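Thiaminase-I (Naegleria gruberi, PDB 4HCW) belongs to the thiaminase I family, whose members are mixed alpha/beta proteins with a fold resembling that of periplasmic binding proteins. Local coordinates at residues A[150-155]-A[229-234]; A[160-165]-A[347-352]; A[167-172]-A[190-195]. One frame throughout, in Å; residues are numbered along the deposited sequence.

How the contacts relate
Contact 2 is fully buried, contacts 1 and 3 only in part. Helix 158-169 serves two of them, giving its middle to contact 2 and its C-terminal end to contact 3, and these touch each other through a tyrosine hydroxyl and packed side chains. Contact 1 lies closer to the centre of the chain and uses the preceding short helix, 151-155, whose side chains rest on helix 158-169. The chemistry varies with place: a tyrosine ring against a strand valine in contact 1, phenylalanine, cysteine and small aliphatic groups between crossing helices in contact 2, and leucines with an isoleucine and a capping asparagine where two helices end and begin in contact 3.

Contact 1 of 3, residues A[150-155]-A[229-234]; sequences YPDVAS and VGYSES
V229 lies over one face of the Y150 ring in a CH-pi contact: its CG1 is 3.6 Å from the ring centroid and 17° off the ring normal. The nearest ring atoms are on the hydroxyl-bearing side, Y150 CZ standing 3.5 Å from V229 CG1. Y150 CG is anti to the backbone N (chi1 -158°), which places the ring between two valines, V153 CG2 lying over the face opposite V229. A flat aromatic suits a place with branched aliphatic groups on both faces.

A plain van der Waals touch follows at P151, whose CD comes 3.6 Å from the carbonyl oxygen V229 O. Proline fits the first turn of helix 151-155, where a backbone N-H has no earlier helical carbonyl to meet.

The polar side chains add a contact without a bond. D152 OD2 lies 4.0 Å from Y231 CE2, the two side chains crossing at about a right angle.

Backbone bonds fix the geometry on each side. Y150, at the N-cap, accepts A154 N at its O (2.9 Å), while V229 pairs with V149. The start of a helix is thus set against strand 229-230, a short antiparallel neighbour of strand 110-125 in the mixed sheet.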
loop_
_atom_site.group_PDB
_atom_site.type_symbol
_atom_site.label_atom_id
_atom_site.label_comp_id
_atom_site.label_asym_id
_atom_site.label_seq_id
_atom_site.Cartn_x
_atom_site.Cartn_y
_atom_site.Cartn_z
ATOM N N TYR A 150 -9.103 -6.932 12.752
ATOM C CA TYR A 150 -9.019 -6.119 11.549
ATOM C C TYR A 150 -9.400 -4.690 11.924
ATOM O O TYR A 150 -10.541 -4.277 11.725
ATOM C CB TYR A 150 -9.973 -6.674 10.489
ATOM C CG TYR A 150 -9.650 -6.297 9.058
ATOM C CD1 TYR A 150 -8.870 -5.187 8.763
ATOM C CD2 TYR A 150 -10.136 -7.056 8.000
ATOM C CE1 TYR A 150 -8.582 -4.844 7.454
ATOM C CE2 TYR A 150 -9.854 -6.720 6.690
ATOM C CZ TYR A 150 -9.076 -5.614 6.422
ATOM O OH TYR A 150 -8.793 -5.278 5.118
ATOM N N PRO A 151 -8.434 -3.935 12.472
ATOM C CA PRO A 151 -8.635 -2.605 13.064
ATOM C C PRO A 151 -9.321 -1.602 12.138
ATOM O O PRO A 151 -10.185 -0.855 12.595
ATOM C CB PRO A 151 -7.209 -2.143 13.375
ATOM C CG PRO A 151 -6.433 -3.402 13.531
ATOM C CD PRO A 151 -7.021 -4.350 12.533
ATOM N N ASP A 152 -8.940 -1.583 10.865
ATOM C CA ASP A 152 -9.520 -0.637 9.918
ATOM C C ASP A 152 -11.004 -0.902 9.660
ATOM O O ASP A 152 -11.790 0.033 9.510
ATOM C CB ASP A 152 -8.739 -0.633 8.602
ATOM C CG ASP A 152 -7.406 0.081 8.718
ATOM O OD1 ASP A 152 -7.268 0.947 9.607
ATOM O OD2 ASP A 152 -6.497 -0.220 7.915
ATOM N N VAL A 153 -11.382 -2.176 9.614
ATOM C CA VAL A 153 -12.780 -2.548 9.424
ATOM C C VAL A 153 -13.581 -2.300 10.699
ATOM O O VAL A 153 -14.714 -1.822 10.653
ATOM C CB VAL A 153 -12.919 -4.022 9.008
ATOM C CG1 VAL A 153 -14.384 -4.407 8.873
ATOM C CG2 VAL A 153 -12.186 -4.264 7.707
ATOM N N ALA A 154 -12.975 -2.623 11.838
ATOM C CA ALA A 154 -13.613 -2.419 13.131
ATOM C C ALA A 154 -13.871 -0.939 13.393
ATOM O O ALA A 154 -14.837 -0.576 14.064
ATOM C CB ALA A 154 -12.761 -3.014 14.241
ATOM N N SER A 155 -13.005 -0.088 12.855
ATOM C CA SER A 155 -13.132 1.353 13.037
ATOM C C SER A 155 -13.830 1.998 11.845
ATOM O O SER A 155 -14.175 3.181 11.886
ATOM C CB SER A 155 -11.756 1.989 13.244
ATOM O OG SER A 155 -10.917 1.761 12.126
ATOM N N VAL A 229 -5.439 -8.882 10.309
ATOM C CA VAL A 229 -5.375 -8.340 8.958
ATOM C C VAL A 229 -4.978 -6.869 8.990
ATOM O O VAL A 229 -5.552 -6.076 9.737
ATOM C CB VAL A 229 -6.714 -8.494 8.213
ATOM C CG1 VAL A 229 -6.565 -8.044 6.768
ATOM C CG2 VAL A 229 -7.193 -9.936 8.272
ATOM N N GLY A 230 -3.988 -6.514 8.179
ATOM C CA GLY A 230 -3.512 -5.146 8.105
ATOM C C GLY A 230 -2.282 -5.039 7.228
ATOM O O GLY A 230 -1.817 -6.038 6.677
ATOM N N TYR A 231 -1.754 -3.826 7.092
ATOM C CA TYR A 231 -0.551 -3.609 6.301
ATOM C C TYR A 231 0.649 -4.240 6.996
ATOM O O TYR A 231 0.657 -4.391 8.218
ATOM C CB TYR A 231 -0.304 -2.115 6.088
ATOM C CG TYR A 231 -1.510 -1.350 5.595
ATOM C CD1 TYR A 231 -2.115 -1.670 4.387
ATOM C CD2 TYR A 231 -2.037 -0.298 6.334
ATOM C CE1 TYR A 231 -3.214 -0.968 3.931
ATOM C CE2 TYR A 231 -3.136 0.410 5.886
ATOM C CZ TYR A 231 -3.721 0.069 4.684
ATOM O OH TYR A 231 -4.816 0.771 4.233
ATOM N N SER A 232 1.658 -4.610 6.216
ATOM C CA SER A 232 2.863 -5.210 6.775
ATOM C C SER A 232 3.621 -4.215 7.651
ATOM O O SER A 232 4.308 -4.608 8.594
ATOM C CB SER A 232 3.766 -5.754 5.665
ATOM O OG SER A 232 4.008 -4.774 4.672
ATOM N N GLU A 233 3.483 -2.928 7.344
ATOM C CA GLU A 233 4.139 -1.878 8.117
ATOM C C GLU A 233 3.585 -1.795 9.537
ATOM O O GLU A 233 4.238 -1.266 10.435
ATOM C CB GLU A 233 3.995 -0.519 7.429
ATOM C CG GLU A 233 4.449 -0.494 5.980
ATOM C CD GLU A 233 3.311 -0.744 5.011
ATOM O OE1 GLU A 233 3.327 -1.791 4.329
ATOM O OE2 GLU A 233 2.404 0.110 4.927
ATOM N N SER A 234 2.377 -2.315 9.732
ATOM C CA SER A 234 1.736 -2.282 11.041
ATOM C C SER A 234 2.204 -3.436 11.920
ATOM O O SER A 234 1.820 -3.537 13.085
ATOM C CB SER A 234 0.212 -2.314 10.893
ATOM O OG SER A 234 -0.208 -3.461 10.174
#

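Contact 2 of 3, residues A[160-165]-A[347-352]; sequences TVFGLY and KNCAGV
The sulfur of C349 comes to the edge of the F162 ring, in its plane, and not over a face: SG is 5.1 Å from the ring centroid and 86° off the ring normal. This is a sulfur-aromatic contact of the edge type, in which the polarisable sulfur faces the rim of C-H groups. One ring atom does the touching, F162 CD1, at 3.8 Å from C349 SG and 3.9 Å from C349 CB. Both residues use the same first torsion, with F162 CG (chi1 168°) and C349 SG each anti to their backbone N atoms, which carries the F162 ring and the C349 sulfur to each other between the helices. Cysteine suits the site because it is small and apolar enough for a buried interface, yet its sulfur can extend to the ring.

Beside this pair the helices meet through smaller groups. V161 CG1 approaches A350 CB at 4.2 Å and lies 4.0 Å from A350 O, so that one methyl branch rests on both the alanine side chain and its backbone. A350, with a single methyl, allows the backbones to come near: the CA atoms of F162 and A350 are 5.1 Å apart, and the axes of segments 160-165 and 347-352 approach to 8.4 Å, crossing at 79°. At so steep an angle only a few residues of each helix can touch.

Other elements close around the crossing. Helix 343-353 also offers V346 to F162 and L353 to V161, while L184 meets F162 and P185 meets C349. Helix 193-203 approaches helix 158-169 as well, with Y199 touching V161 and I195 touching Y165, whose OH is hydrogen-bonded to N192 N just before that helix.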
loop_
_atom_site.group_PDB
_atom_site.type_symbol
_atom_site.label_atom_id
_atom_site.label_comp_id
_atom_site.label_asym_id
_atom_site.label_seq_id
_atom_site.Cartn_x
_atom_site.Cartn_y
_atom_site.Cartn_z
ATOM N N THR A 160 -10.788 2.287 3.895
ATOM C CA THR A 160 -10.985 0.842 3.969
ATOM C C THR A 160 -12.421 0.459 3.618
ATOM O O THR A 160 -12.656 -0.529 2.920
ATOM C CB THR A 160 -10.626 0.297 5.365
ATOM O OG1 THR A 160 -9.298 0.708 5.712
ATOM C CG2 THR A 160 -10.703 -1.222 5.382
ATOM N N VAL A 161 -13.376 1.246 4.106
ATOM C CA VAL A 161 -14.782 1.045 3.778
ATOM C C VAL A 161 -14.991 1.157 2.273
ATOM O O VAL A 161 -15.659 0.321 1.662
ATOM C CB VAL A 161 -15.680 2.073 4.495
ATOM C CG1 VAL A 161 -17.096 2.031 3.938
ATOM C CG2 VAL A 161 -15.681 1.825 5.994
ATOM N N PHE A 162 -14.406 2.194 1.682
ATOM C CA PHE A 162 -14.464 2.398 0.239
ATOM C C PHE A 162 -13.782 1.259 -0.516
ATOM O O PHE A 162 -14.290 0.783 -1.530
ATOM C CB PHE A 162 -13.816 3.737 -0.131
ATOM C CG PHE A 162 -13.569 3.908 -1.604
ATOM C CD1 PHE A 162 -14.596 4.284 -2.453
ATOM C CD2 PHE A 162 -12.306 3.702 -2.138
ATOM C CE1 PHE A 162 -14.372 4.443 -3.808
ATOM C CE2 PHE A 162 -12.077 3.860 -3.492
ATOM C CZ PHE A 162 -13.110 4.231 -4.328
ATOM N N GLY A 163 -12.630 0.829 -0.011
ATOM C CA GLY A 163 -11.836 -0.194 -0.669
ATOM C C GLY A 163 -12.496 -1.558 -0.714
ATOM O O GLY A 163 -12.635 -2.149 -1.784
ATOM N N LEU A 164 -12.902 -2.058 0.449
ATOM C CA LEU A 164 -13.494 -3.389 0.547
ATOM C C LEU A 164 -14.782 -3.518 -0.259
ATOM O O LEU A 164 -15.047 -4.565 -0.848
ATOM C CB LEU A 164 -13.752 -3.763 2.006
ATOM C CG LEU A 164 -12.514 -3.981 2.874
ATOM C CD1 LEU A 164 -12.920 -4.512 4.233
ATOM C CD2 LEU A 164 -11.538 -4.929 2.195
ATOM N N TYR A 165 -15.579 -2.454 -0.277
ATOM C CA TYR A 165 -16.820 -2.449 -1.040
ATOM C C TYR A 165 -16.540 -2.645 -2.525
ATOM O O TYR A 165 -17.186 -3.458 -3.184
ATOM C CB TYR A 165 -17.595 -1.148 -0.814
ATOM C CG TYR A 165 -18.880 -1.053 -1.609
ATOM C CD1 TYR A 165 -20.062 -1.605 -1.128
ATOM C CD2 TYR A 165 -18.912 -0.411 -2.842
ATOM C CE1 TYR A 165 -21.238 -1.523 -1.854
ATOM C CE2 TYR A 165 -20.082 -0.325 -3.574
ATOM C CZ TYR A 165 -21.242 -0.881 -3.076
ATOM O OH TYR A 165 -22.406 -0.793 -3.803
ATOM N N LYS A 347 -14.040 9.583 0.443
ATOM C CA LYS A 347 -14.606 9.876 1.755
ATOM C C LYS A 347 -16.128 9.978 1.696
ATOM O O LYS A 347 -16.822 9.526 2.606
ATOM C CB LYS A 347 -14.016 11.167 2.326
ATOM C CG LYS A 347 -12.532 11.087 2.649
ATOM C CD LYS A 347 -12.037 12.380 3.275
ATOM C CE LYS A 347 -10.560 12.300 3.625
ATOM N NZ LYS A 347 -10.070 13.560 4.249
ATOM N N ASN A 348 -16.639 10.575 0.624
ATOM C CA ASN A 348 -18.079 10.716 0.440
ATOM C C ASN A 348 -18.764 9.377 0.213
ATOM O O ASN A 348 -19.847 9.124 0.741
ATOM C CB ASN A 348 -18.388 11.666 -0.718
ATOM C CG ASN A 348 -18.794 13.048 -0.246
ATOM O OD1 ASN A 348 -19.505 13.192 0.749
ATOM N ND2 ASN A 348 -18.345 14.074 -0.959
ATOM N N CYS A 349 -18.128 8.522 -0.579
ATOM C CA CYS A 349 -18.653 7.190 -0.846
ATOM C C CYS A 349 -18.675 6.372 0.436
ATOM O O CYS A 349 -19.624 5.634 0.696
ATOM C CB CYS A 349 -17.810 6.482 -1.906
ATOM S SG CYS A 349 -18.348 4.801 -2.275
ATOM N N ALA A 350 -17.624 6.514 1.235
ATOM C CA ALA A 350 -17.528 5.814 2.508
ATOM C C ALA A 350 -18.638 6.258 3.452
ATOM O O ALA A 350 -19.195 5.452 4.196
ATOM C CB ALA A 350 -16.172 6.054 3.139
ATOM N N GLY A 351 -18.955 7.549 3.414
ATOM C CA GLY A 351 -19.999 8.105 4.251
ATOM C C GLY A 351 -21.372 7.562 3.905
ATOM O O GLY A 351 -22.233 7.424 4.771
ATOM N N VAL A 352 -21.575 7.255 2.629
ATOM C CA VAL A 352 -22.836 6.693 2.168
ATOM C C VAL A 352 -22.958 5.232 2.588
ATOM O O VAL A 352 -24.018 4.786 3.030
ATOM C CB VAL A 352 -22.967 6.801 0.632
ATOM C CG1 VAL A 352 -24.191 6.044 0.138
ATOM C CG2 VAL A 352 -23.024 8.259 0.206
#

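Contact 3 of 3, residues A[167-172]-A[190-195]; sequences QLLQSS and QVNKDI
I195 meets both L168 and L169, and its side chain can be followed outward from CB, which is directed at segment 167-172. There it branches. The CG2 methyl packs against L168 CB at 3.6 Å. The other branch begins with CG1, which lies 3.7 Å from L169 CD1. That carbon stands anti to the carbonyl carbon, beside the backbone N (chi1 -56°), which sets CG1 beside L169 and CG2 beside L168. At the tip, CD1 rests on backbone: it is 3.6 Å from L168 O and 3.7 Å from L169 CA. A beta-branched residue suits this position because its two branches can touch two consecutive residues of one helix at once.

The contact joins the last turn of helix 158-169 to the first turn of helix 193-203; the chain between them includes strand 176-179, which runs parallel to strand 335-338. The second helix opens with an N-cap: N192 OD1 accepts D194 N at 3.0 Å, the donor tilted 16° from the amide carbonyl plane. Asparagine is well suited to this, since its short side chain can fold back to a backbone N-H that no earlier turn satisfies. The other end of the same amide faces the first helix, N192 ND2 standing 3.6 Å from L169 CD1, a van der Waals touch between an amide nitrogen and a methyl, the two side chains crossing obliquely.

L168 runs past I195 in the opposite direction, its CD1 coming 3.8 Å from I195 O, and it also touches K198 and Y199 of helix 193-203. After L169 the chain leaves the helix at Q170, whose NE2 is hydrogen-bonded to Q166 O, and further on S172 O accepts a bond from R334 NH2.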
loop_
_atom_site.group_PDB
_atom_site.type_symbol
_atom_site.label_atom_id
_atom_site.label_comp_id
_atom_site.label_asym_id
_atom_site.label_seq_id
_atom_site.Cartn_x
_atom_site.Cartn_y
_atom_site.Cartn_z
ATOM N N GLN A 167 -13.799 -3.852 -3.861
ATOM C CA GLN A 167 -13.128 -5.128 -4.083
ATOM C C GLN A 167 -14.137 -6.268 -4.168
ATOM O O GLN A 167 -14.017 -7.155 -5.014
ATOM C CB GLN A 167 -12.106 -5.409 -2.980
ATOM C CG GLN A 167 -10.892 -4.498 -2.998
ATOM C CD GLN A 167 -9.860 -4.890 -1.959
ATOM O OE1 GLN A 167 -9.704 -6.068 -1.635
ATOM N NE2 GLN A 167 -9.151 -3.902 -1.425
ATOM N N LEU A 168 -15.131 -6.238 -3.286
ATOM C CA LEU A 168 -16.202 -7.228 -3.297
ATOM C C LEU A 168 -17.064 -7.067 -4.545
ATOM O O LEU A 168 -17.576 -8.045 -5.088
ATOM C CB LEU A 168 -17.078 -7.081 -2.051
ATOM C CG LEU A 168 -16.478 -7.424 -0.687
ATOM C CD1 LEU A 168 -17.277 -6.764 0.426
ATOM C CD2 LEU A 168 -16.440 -8.924 -0.486
ATOM N N LEU A 169 -17.213 -5.824 -4.992
ATOM C CA LEU A 169 -18.094 -5.505 -6.110
ATOM C C LEU A 169 -17.468 -5.814 -7.468
ATOM O O LEU A 169 -17.815 -6.809 -8.105
ATOM C CB LEU A 169 -18.519 -4.035 -6.047
ATOM C CG LEU A 169 -19.470 -3.527 -7.133
ATOM C CD1 LEU A 169 -20.759 -4.336 -7.149
ATOM C CD2 LEU A 169 -19.763 -2.047 -6.932
ATOM N N GLN A 170 -16.549 -4.959 -7.906
ATOM C CA GLN A 170 -15.962 -5.075 -9.240
ATOM C C GLN A 170 -15.113 -6.329 -9.431
ATOM O O GLN A 170 -14.592 -6.899 -8.472
ATOM C CB GLN A 170 -15.130 -3.834 -9.582
ATOM C CG GLN A 170 -15.923 -2.689 -10.194
ATOM C CD GLN A 170 -16.668 -1.868 -9.160
ATOM O OE1 GLN A 170 -17.615 -1.152 -9.486
ATOM N NE2 GLN A 170 -16.238 -1.960 -7.908
ATOM N N SER A 171 -14.988 -6.748 -10.686
ATOM C CA SER A 171 -14.124 -7.859 -11.060
ATOM C C SER A 171 -13.463 -7.538 -12.394
ATOM O O SER A 171 -14.061 -6.880 -13.246
ATOM C CB SER A 171 -14.925 -9.158 -11.169
ATOM O OG SER A 171 -15.848 -9.100 -12.242
ATOM N N SER A 172 -12.230 -7.999 -12.576
ATOM C CA SER A 172 -11.483 -7.692 -13.789
ATOM C C SER A 172 -10.619 -8.862 -14.243
ATOM O O SER A 172 -10.182 -9.678 -13.432
ATOM C CB SER A 172 -10.614 -6.448 -13.578
ATOM O OG SER A 172 -9.878 -6.131 -14.747
ATOM N N GLN A 190 -28.491 3.203 -4.283
ATOM C CA GLN A 190 -27.494 2.762 -5.249
ATOM C C GLN A 190 -26.504 1.808 -4.589
ATOM O O GLN A 190 -25.660 1.212 -5.256
ATOM C CB GLN A 190 -26.752 3.963 -5.838
ATOM C CG GLN A 190 -27.662 5.017 -6.449
ATOM C CD GLN A 190 -26.894 6.201 -6.999
ATOM O OE1 GLN A 190 -25.699 6.103 -7.279
ATOM N NE2 GLN A 190 -27.574 7.331 -7.151
ATOM N N VAL A 191 -26.613 1.675 -3.270
ATOM C CA VAL A 191 -25.765 0.761 -2.515
ATOM C C VAL A 191 -26.157 -0.686 -2.793
ATOM O O VAL A 191 -27.287 -1.092 -2.526
ATOM C CB VAL A 191 -25.862 1.025 -0.998
ATOM C CG1 VAL A 191 -25.097 -0.036 -0.220
ATOM C CG2 VAL A 191 -25.349 2.418 -0.664
ATOM N N ASN A 192 -25.219 -1.458 -3.335
ATOM C CA ASN A 192 -25.464 -2.861 -3.650
ATOM C C ASN A 192 -25.625 -3.689 -2.379
ATOM O O ASN A 192 -24.664 -3.899 -1.639
ATOM C CB ASN A 192 -24.330 -3.418 -4.512
ATOM C CG ASN A 192 -24.688 -4.737 -5.175
ATOM O OD1 ASN A 192 -25.360 -5.586 -4.586
ATOM N ND2 ASN A 192 -24.237 -4.916 -6.411
ATOM N N LYS A 193 -26.842 -4.162 -2.137
ATOM C CA LYS A 193 -27.159 -4.891 -0.911
ATOM C C LYS A 193 -26.459 -6.246 -0.820
ATOM O O LYS A 193 -26.209 -6.745 0.277
ATOM C CB LYS A 193 -28.672 -5.064 -0.761
ATOM C CG LYS A 193 -29.330 -4.023 0.131
ATOM C CD LYS A 193 -29.112 -2.615 -0.391
ATOM C CE LYS A 193 -29.727 -1.578 0.532
ATOM N NZ LYS A 193 -29.557 -0.198 -0.000
ATOM N N ASP A 194 -26.149 -6.837 -1.968
ATOM C CA ASP A 194 -25.438 -8.109 -1.998
ATOM C C ASP A 194 -23.996 -7.928 -1.538
ATOM O O ASP A 194 -23.427 -8.796 -0.876
ATOM C CB ASP A 194 -25.474 -8.718 -3.400
ATOM C CG ASP A 194 -26.875 -9.101 -3.834
ATOM O OD1 ASP A 194 -27.688 -9.474 -2.962
ATOM O OD2 ASP A 194 -27.165 -9.030 -5.048
ATOM N N ILE A 195 -23.413 -6.788 -1.893
ATOM C CA ILE A 195 -22.045 -6.467 -1.505
ATOM C C ILE A 195 -21.993 -6.045 -0.040
ATOM O O ILE A 195 -21.061 -6.393 0.687
ATOM C CB ILE A 195 -21.465 -5.348 -2.390
ATOM C CG1 ILE A 195 -21.555 -5.743 -3.866
ATOM C CG2 ILE A 195 -20.029 -5.045 -2.007
ATOM C CD1 ILE A 195 -20.888 -7.064 -4.189
#